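Local coordinates for nucleocapsid (Crimean-congo hemorrhagic fever virus, PDB 4AKL), which probably binds single- and double-stranded RNA to package the viral genome and probably also cuts double-stranded DNA without sequence specificity, at residues A81-T86 against I137-N142; F308-W313 against S386-C391. All coordinates share one frame; numbering follows the deposited sequence.

Interaction 1: residues A81-T86 against I137-N142; sequences AWASST and IGFRVN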
ATOM      1  N   ALA A  81     -11.011  12.497  10.462  1.00 35.94           N
ATOM      2  CA  ALA A  81     -12.034  13.506  10.144  1.00 36.79           C
ATOM      3  C   ALA A  81     -11.748  14.132   8.776  1.00 37.39           C
ATOM      4  O   ALA A  81     -12.665  14.341   7.973  1.00 37.90           O
ATOM      5  CB  ALA A  81     -12.119  14.538  11.191  1.00 38.55           C
ATOM      6  N   TRP A  82     -10.488  14.444   8.498  1.00 37.58           N
ATOM      7  CA  TRP A  82     -10.134  14.994   7.189  1.00 37.73           C
ATOM      8  C   TRP A  82     -10.493  14.018   6.032  1.00 35.98           C
ATOM      9  O   TRP A  82     -11.047  14.434   5.004  1.00 36.14           O
ATOM     10  CB  TRP A  82      -8.644  15.339   7.166  1.00 38.27           C
ATOM     11  CG  TRP A  82      -8.072  15.782   5.822  1.00 38.36           C
ATOM     12  CD1 TRP A  82      -7.221  15.066   5.035  1.00 36.82           C
ATOM     13  CD2 TRP A  82      -8.284  17.034   5.142  1.00 40.96           C
ATOM     14  NE1 TRP A  82      -6.886  15.770   3.920  1.00 38.17           N
ATOM     15  CE2 TRP A  82      -7.518  16.989   3.945  1.00 40.55           C
ATOM     16  CE3 TRP A  82      -9.041  18.192   5.424  1.00 43.39           C
ATOM     17  CZ2 TRP A  82      -7.505  18.046   3.013  1.00 41.49           C
ATOM     18  CZ3 TRP A  82      -9.021  19.241   4.515  1.00 43.91           C
ATOM     19  CH2 TRP A  82      -8.256  19.164   3.323  1.00 43.97           C
ATOM     20  N   ALA A  83     -10.180  12.749   6.224  1.00 34.42           N
ATOM     21  CA  ALA A  83     -10.438  11.697   5.230  1.00 33.12           C
ATOM     22  C   ALA A  83     -11.949  11.461   4.986  1.00 33.00           C
ATOM     23  O   ALA A  83     -12.310  10.917   3.986  1.00 33.12           O
ATOM     24  CB  ALA A  83      -9.720  10.372   5.652  1.00 31.02           C
ATOM     25  N   SER A  84     -12.794  11.877   5.921  1.00 33.54           N
ATOM     26  CA  SER A  84     -14.221  11.695   5.866  1.00 33.62           C
ATOM     27  C   SER A  84     -14.969  13.023   5.714  1.00 35.06           C
ATOM     28  O   SER A  84     -16.202  13.033   5.817  1.00 35.74           O
ATOM     29  CB  SER A  84     -14.664  11.055   7.163  1.00 33.46           C
ATOM     30  OG  SER A  84     -14.271   9.694   7.251  1.00 32.96           O
ATOM     31  N   SER A  85     -14.232  14.130   5.521  1.00 35.43           N
ATOM     32  CA  SER A  85     -14.816  15.477   5.420  1.00 37.53           C
ATOM     33  C   SER A  85     -15.633  15.659   4.169  1.00 37.38           C
ATOM     34  O   SER A  85     -15.376  14.998   3.150  1.00 35.76           O
ATOM     35  CB  SER A  85     -13.727  16.553   5.472  1.00 38.75           C
ATOM     36  OG  SER A  85     -12.807  16.419   4.420  1.00 39.83           O
ATOM     37  N   THR A  86     -16.629  16.561   4.222  1.00 39.08           N
ATOM     38  CA  THR A  86     -17.478  16.754   3.061  1.00 39.55           C
ATOM     39  C   THR A  86     -16.650  17.045   1.826  1.00 39.73           C
ATOM     40  O   THR A  86     -16.939  16.477   0.730  1.00 38.65           O
ATOM     41  CB  THR A  86     -18.540  17.819   3.241  1.00 41.77           C
ATOM     42  OG1 THR A  86     -17.948  19.026   3.742  1.00 42.66           O
ATOM     43  CG2 THR A  86     -19.700  17.269   4.220  1.00 41.99           C
ATOM     44  N   ILE A 137      -6.522  16.004  -5.449  1.00 42.54           N
ATOM     45  CA  ILE A 137      -7.558  16.456  -4.487  1.00 42.13           C
ATOM     46  C   ILE A 137      -7.015  17.305  -3.289  1.00 43.01           C
ATOM     47  O   ILE A 137      -7.793  17.692  -2.383  1.00 42.66           O
ATOM     48  CB  ILE A 137      -8.460  15.249  -3.982  1.00 39.75           C
ATOM     49  CG1 ILE A 137      -7.737  14.357  -2.917  1.00 38.88           C
ATOM     50  CG2 ILE A 137      -8.953  14.438  -5.173  1.00 37.85           C
ATOM     51  CD1 ILE A 137      -8.673  13.305  -2.236  1.00 33.55           C
ATOM     52  N   GLY A 138      -5.709  17.593  -3.292  1.00 43.82           N
ATOM     53  CA  GLY A 138      -5.050  18.188  -2.131  1.00 44.63           C
ATOM     54  C   GLY A 138      -5.182  17.364  -0.865  1.00 42.81           C
ATOM     55  O   GLY A 138      -5.524  17.890   0.181  1.00 43.32           O
ATOM     56  N   PHE A 139      -4.938  16.064  -0.937  1.00 41.25           N
ATOM     57  CA  PHE A 139      -5.091  15.214   0.278  1.00 39.90           C
ATOM     58  C   PHE A 139      -4.101  15.605   1.387  1.00 41.18           C
ATOM     59  O   PHE A 139      -4.482  15.681   2.566  1.00 40.44           O
ATOM     60  CB  PHE A 139      -4.949  13.699  -0.011  1.00 38.22           C
ATOM     61  CG  PHE A 139      -5.274  12.819   1.209  1.00 36.30           C
ATOM     62  CD1 PHE A 139      -6.569  12.754   1.708  1.00 35.23           C
ATOM     63  CD2 PHE A 139      -4.289  12.102   1.858  1.00 34.75           C
ATOM     64  CE1 PHE A 139      -6.861  12.004   2.808  1.00 33.07           C
ATOM     65  CE2 PHE A 139      -4.566  11.316   2.975  1.00 32.19           C
ATOM     66  CZ  PHE A 139      -5.836  11.273   3.465  1.00 32.54           C
ATOM     67  N   ARG A 140      -2.845  15.868   1.004  1.00 42.34           N
ATOM     68  CA  ARG A 140      -1.801  16.223   1.956  0.50 43.69           C
ATOM     69  C   ARG A 140      -2.113  17.532   2.678  1.00 45.30           C
ATOM     70  O   ARG A 140      -2.160  18.542   2.049  1.00 46.77           O
ATOM     71  CB  ARG A 140      -0.429  16.363   1.243  0.50 44.69           C
ATOM     72  CG  ARG A 140       0.759  16.460   2.209  0.50 46.38           C
ATOM     73  CD  ARG A 140       1.968  17.134   1.608  0.50 48.92           C
ATOM     74  NE  ARG A 140       2.950  17.435   2.640  0.50 51.65           N
ATOM     75  CZ  ARG A 140       4.169  16.907   2.737  0.50 52.44           C
ATOM     76  NH1 ARG A 140       4.619  16.030   1.852  0.50 51.76           N
ATOM     77  NH2 ARG A 140       4.942  17.274   3.741  0.50 53.85           N
ATOM     78  N   VAL A 141      -2.314  17.478   3.993  1.00 45.22           N
ATOM     79  CA  VAL A 141      -2.425  18.689   4.808  1.00 47.48           C
ATOM     80  C   VAL A 141      -1.409  18.695   5.941  1.00 48.46           C
ATOM     81  O   VAL A 141      -1.353  19.636   6.675  1.00 50.31           O
ATOM     82  CB  VAL A 141      -3.822  18.871   5.411  1.00 47.36           C
ATOM     83  CG1 VAL A 141      -4.798  19.268   4.312  1.00 47.79           C
ATOM     84  CG2 VAL A 141      -4.261  17.620   6.143  1.00 44.61           C
ATOM     85  N   ASN A 142      -0.624  17.631   6.083  1.00 47.65           N
ATOM     86  CA  ASN A 142       0.400  17.500   7.142  1.00 48.32           C
ATOM     87  C   ASN A 142       1.229  16.251   6.844  1.00 46.93           C
ATOM     88  O   ASN A 142       0.940  15.528   5.870  1.00 45.23           O
ATOM     89  CB  ASN A 142      -0.191  17.476   8.586  1.00 47.80           C
ATOM     90  CG  ASN A 142      -1.199  16.302   8.853  1.00 46.23           C
ATOM     91  OD1 ASN A 142      -1.261  15.247   8.137  1.00 42.02           O
ATOM     92  ND2 ASN A 142      -1.987  16.486   9.922  1.00 44.43           N
TER
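Trp82 donates its indole N-H to the main chain of the loop after helix 120-136, with NE1 of Trp82 2.8 Å from O of Phe139. The bond illustrates how a buried tryptophan can satisfy its single polar atom on a backbone carbonyl: the donor lies in the carbonyl plane on a lone pair, although the N-H is bent (140° at the hydrogen) and the oxygen sits tilted from the indole plane. The tight part is the six-membered ring, where CG1 of Val141 presses over one face in a CH-pi contact, 3.2 Å from CZ2 of Trp82, while O of Gly138 meets the ring edge in plane. With CG anti to the backbone N (chi1 -173°), the Phe139 ring turns back past the indole; the two rings are oblique, their planes 42° apart. CE1 of Phe139 goes on to a looser touch, 4.4 Å from CB of Ala83. Outward lies the solvent side, where Gly138, in a Schellman motif with positive phi, is exposed and Val141 partly so. The contact thus joins the C-terminal end of helix 77-83 to the loop leaving helix 120-136, with Met13 of helix 10-24 and Ile88 of helix 86-98 also packing on Trp82.

Interaction 2: residues F308-W313 against S386-C391; sequences FSSYYW and SEMGVC
Ser310 OG sits at the centre of the crossing: it is hydrogen-bonded within its own helix to O of Thr306, and it also presses on the backbone of helix 385-392, 3.2 Å from C of Glu387. It lies equally near N of Met388, but the angle is too poor for a hydrogen bond. A serine at such a crossing shows how a small residue brings two helices together, here with CA atoms of Ser310 and Met388 5.0 Å apart and the segment axes crossing at -100°. SG of Cys391 closes in from one turn further on, 3.8 Å from CB of Ser310. Alongside, the edge of the Trp313 ring receives CG of Met388, 3.6 Å from CE3; the sulfur follows obliquely in a Met-aromatic contact, SD lying 5.2 Å from the centroid of the six-membered ring. A bend at chi3 (76°) brings CE of Met388 back to 3.9 Å from O of Ser310. CB of Glu387 also approaches the ring edge. Across this buried interface the chemistry is therefore mainly van der Waals, because the polar ends are served elsewhere: Trp313 NE1 by O of Ala378, and Glu387 by a hydrogen bond with OG1 of Thr306 and a salt bridge to Lys411, which would probably favour its ionised form.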
ATOM      1  N   PHE A 308      -6.593   5.568  -0.728  1.00 29.11           N
ATOM      2  CA  PHE A 308      -6.918   5.506  -2.149  1.00 28.92           C
ATOM      3  C   PHE A 308      -7.832   4.345  -2.469  1.00 27.92           C
ATOM      4  O   PHE A 308      -8.880   4.507  -3.141  1.00 26.92           O
ATOM      5  CB  PHE A 308      -5.646   5.443  -3.005  1.00 28.83           C
ATOM      6  CG  PHE A 308      -5.908   5.386  -4.478  1.00 29.74           C
ATOM      7  CD1 PHE A 308      -6.513   6.456  -5.138  1.00 32.09           C
ATOM      8  CD2 PHE A 308      -5.599   4.267  -5.207  1.00 29.88           C
ATOM      9  CE1 PHE A 308      -6.763   6.417  -6.462  1.00 32.31           C
ATOM     10  CE2 PHE A 308      -5.841   4.199  -6.518  1.00 31.23           C
ATOM     11  CZ  PHE A 308      -6.424   5.272  -7.187  1.00 32.42           C
ATOM     12  N   SER A 309      -7.413   3.155  -2.012  1.00 27.21           N
ATOM     13  CA  SER A 309      -8.171   1.959  -2.240  1.00 26.17           C
ATOM     14  C   SER A 309      -9.518   2.116  -1.563  1.00 25.87           C
ATOM     15  O   SER A 309     -10.514   1.756  -2.126  1.00 25.79           O
ATOM     16  CB  SER A 309      -7.412   0.702  -1.751  1.00 26.24           C
ATOM     17  OG  SER A 309      -6.453   0.217  -2.686  1.00 26.46           O
ATOM     18  N   SER A 310      -9.572   2.696  -0.375  1.00 25.63           N
ATOM     19  CA  SER A 310     -10.866   2.859   0.246  1.00 26.30           C
ATOM     20  C   SER A 310     -11.859   3.726  -0.567  1.00 26.68           C
ATOM     21  O   SER A 310     -13.061   3.404  -0.613  1.00 25.61           O
ATOM     22  CB  SER A 310     -10.729   3.327   1.710  1.00 26.39           C
ATOM     23  OG  SER A 310     -10.164   2.234   2.515  1.00 25.51           O
ATOM     24  N   TYR A 311     -11.352   4.791  -1.203  1.00 27.07           N
ATOM     25  CA  TYR A 311     -12.179   5.668  -2.018  1.00 27.49           C
ATOM     26  C   TYR A 311     -12.566   4.972  -3.347  1.00 27.84           C
ATOM     27  O   TYR A 311     -13.700   5.159  -3.860  1.00 27.71           O
ATOM     28  CB  TYR A 311     -11.488   7.027  -2.255  1.00 28.83           C
ATOM     29  CG  TYR A 311     -11.957   8.066  -1.267  1.00 28.78           C
ATOM     30  CD1 TYR A 311     -13.130   8.739  -1.470  1.00 29.38           C
ATOM     31  CD2 TYR A 311     -11.248   8.340  -0.108  1.00 28.87           C
ATOM     32  CE1 TYR A 311     -13.590   9.694  -0.557  1.00 30.12           C
ATOM     33  CE2 TYR A 311     -11.693   9.277   0.806  1.00 28.26           C
ATOM     34  CZ  TYR A 311     -12.863   9.947   0.579  1.00 29.45           C
ATOM     35  OH  TYR A 311     -13.298  10.833   1.498  1.00 30.90           O
ATOM     36  N   TYR A 312     -11.653   4.166  -3.886  1.00 27.19           N
ATOM     37  CA  TYR A 312     -11.948   3.390  -5.055  1.00 27.99           C
ATOM     38  C   TYR A 312     -13.159   2.461  -4.787  1.00 27.73           C
ATOM     39  O   TYR A 312     -14.040   2.307  -5.647  1.00 28.02           O
ATOM     40  CB  TYR A 312     -10.734   2.586  -5.470  1.00 27.99           C
ATOM     41  CG  TYR A 312     -11.001   1.676  -6.609  1.00 28.27           C
ATOM     42  CD1 TYR A 312     -11.359   2.184  -7.854  1.00 28.72           C
ATOM     43  CD2 TYR A 312     -10.907   0.294  -6.462  1.00 27.71           C
ATOM     44  CE1 TYR A 312     -11.623   1.336  -8.940  1.00 29.12           C
ATOM     45  CE2 TYR A 312     -11.179  -0.580  -7.564  1.00 27.85           C
ATOM     46  CZ  TYR A 312     -11.526  -0.055  -8.779  1.00 29.77           C
ATOM     47  OH  TYR A 312     -11.799  -0.895  -9.855  1.00 31.67           O
ATOM     48  N   TRP A 313     -13.207   1.857  -3.592  1.00 27.22           N
ATOM     49  CA  TRP A 313     -14.286   0.919  -3.269  1.00 27.00           C
ATOM     50  C   TRP A 313     -15.588   1.656  -3.100  1.00 27.41           C
ATOM     51  O   TRP A 313     -16.626   1.162  -3.544  1.00 28.06           O
ATOM     52  CB  TRP A 313     -13.941   0.030  -2.048  1.00 26.26           C
ATOM     53  CG  TRP A 313     -12.756  -0.889  -2.334  1.00 26.33           C
ATOM     54  CD1 TRP A 313     -12.473  -1.534  -3.534  1.00 28.01           C
ATOM     55  CD2 TRP A 313     -11.702  -1.221  -1.451  1.00 23.79           C
ATOM     56  NE1 TRP A 313     -11.323  -2.262  -3.424  1.00 27.76           N
ATOM     57  CE2 TRP A 313     -10.823  -2.088  -2.151  1.00 25.78           C
ATOM     58  CE3 TRP A 313     -11.418  -0.892  -0.123  1.00 24.95           C
ATOM     59  CZ2 TRP A 313      -9.699  -2.613  -1.577  1.00 24.50           C
ATOM     60  CZ3 TRP A 313     -10.296  -1.406   0.446  1.00 24.94           C
ATOM     61  CH2 TRP A 313      -9.437  -2.264  -0.275  1.00 26.42           C
ATOM     62  N   SER A 386     -11.553  -3.477   7.020  1.00 25.32           N
ATOM     63  CA  SER A 386     -10.845  -2.705   8.032  1.00 26.39           C
ATOM     64  C   SER A 386     -10.074  -1.458   7.469  1.00 26.04           C
ATOM     65  O   SER A 386      -9.931  -0.488   8.174  1.00 26.00           O
ATOM     66  CB  SER A 386      -9.887  -3.600   8.859  1.00 26.70           C
ATOM     67  OG  SER A 386      -8.872  -4.181   8.052  1.00 27.76           O
ATOM     68  N   GLU A 387      -9.635  -1.499   6.196  1.00 25.67           N
ATOM     69  CA  GLU A 387      -8.977  -0.359   5.528  1.00 26.10           C
ATOM     70  C   GLU A 387      -9.993   0.762   5.401  1.00 26.13           C
ATOM     71  O   GLU A 387      -9.719   1.890   5.754  1.00 27.21           O
ATOM     72  CB  GLU A 387      -8.469  -0.727   4.125  1.00 26.25           C
ATOM     73  CG  GLU A 387      -7.469  -1.883   4.048  1.00 27.66           C
ATOM     74  CD  GLU A 387      -6.099  -1.477   4.466  1.00 30.61           C
ATOM     75  OE1 GLU A 387      -5.676  -0.428   4.038  1.00 32.98           O
ATOM     76  OE2 GLU A 387      -5.431  -2.210   5.202  1.00 33.80           O
ATOM     77  N   MET A 388     -11.177   0.421   4.901  1.00 24.74           N
ATOM     78  CA  MET A 388     -12.279   1.387   4.834  1.00 24.76           C
ATOM     79  C   MET A 388     -12.679   1.851   6.228  1.00 25.28           C
ATOM     80  O   MET A 388     -12.975   3.031   6.415  1.00 25.41           O
ATOM     81  CB  MET A 388     -13.499   0.771   4.132  1.00 24.64           C
ATOM     82  CG  MET A 388     -13.246   0.300   2.744  1.00 23.60           C
ATOM     83  SD  MET A 388     -14.750  -0.325   1.897  1.00 26.17           S
ATOM     84  CE  MET A 388     -15.484   1.237   1.541  1.00 24.54           C
ATOM     85  N   GLY A 389     -12.663   0.939   7.215  1.00 24.61           N
ATOM     86  CA  GLY A 389     -13.072   1.269   8.567  1.00 25.16           C
ATOM     87  C   GLY A 389     -12.141   2.323   9.212  1.00 26.12           C
ATOM     88  O   GLY A 389     -12.611   3.219   9.869  1.00 26.66           O
ATOM     89  N   VAL A 390     -10.836   2.213   9.042  1.00 26.52           N
ATOM     90  CA  VAL A 390      -9.972   3.244   9.612  1.00 28.01           C
ATOM     91  C   VAL A 390     -10.166   4.613   8.919  1.00 28.73           C
ATOM     92  O   VAL A 390     -10.066   5.648   9.555  1.00 29.82           O
ATOM     93  CB  VAL A 390      -8.468   2.829   9.652  1.00 27.91           C
ATOM     94  CG1 VAL A 390      -7.869   2.782   8.252  1.00 29.01           C
ATOM     95  CG2 VAL A 390      -7.701   3.757  10.537  1.00 28.47           C
ATOM     96  N   CYS A 391     -10.492   4.626   7.626  1.00 28.72           N
ATOM     97  CA  CYS A 391     -10.725   5.915   6.957  1.00 29.10           C
ATOM     98  C   CYS A 391     -12.038   6.631   7.280  1.00 29.30           C
ATOM     99  O   CYS A 391     -12.085   7.865   7.412  1.00 29.19           O
ATOM    100  CB  CYS A 391     -10.681   5.692   5.456  1.00 29.35           C
ATOM    101  SG  CYS A 391      -9.187   5.076   4.741  1.00 31.20           S
TER

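How the interactions relate
Read from the N terminus, the chain closes interaction 1 first, a loop of 50 mostly helical residues that brings the segment after helix 120-136 back to the end of helix 77-83. Interaction 2 opens much later and closes a second loop of 72 residues between helices 306-316 and 385-392. The two loops follow in series and neither nest nor cross, yet their centres lie about 13 Å apart and they meet directly. Tyr311 OH is 2.7 Å from O of Ala83, a probable hydrogen bond, and Ser84 and Ala83 pack against O of Cys391. Together they tie the end of helix 77-83 and the loop after helix 120-136 to the crossing of helices 306-316 and 385-392.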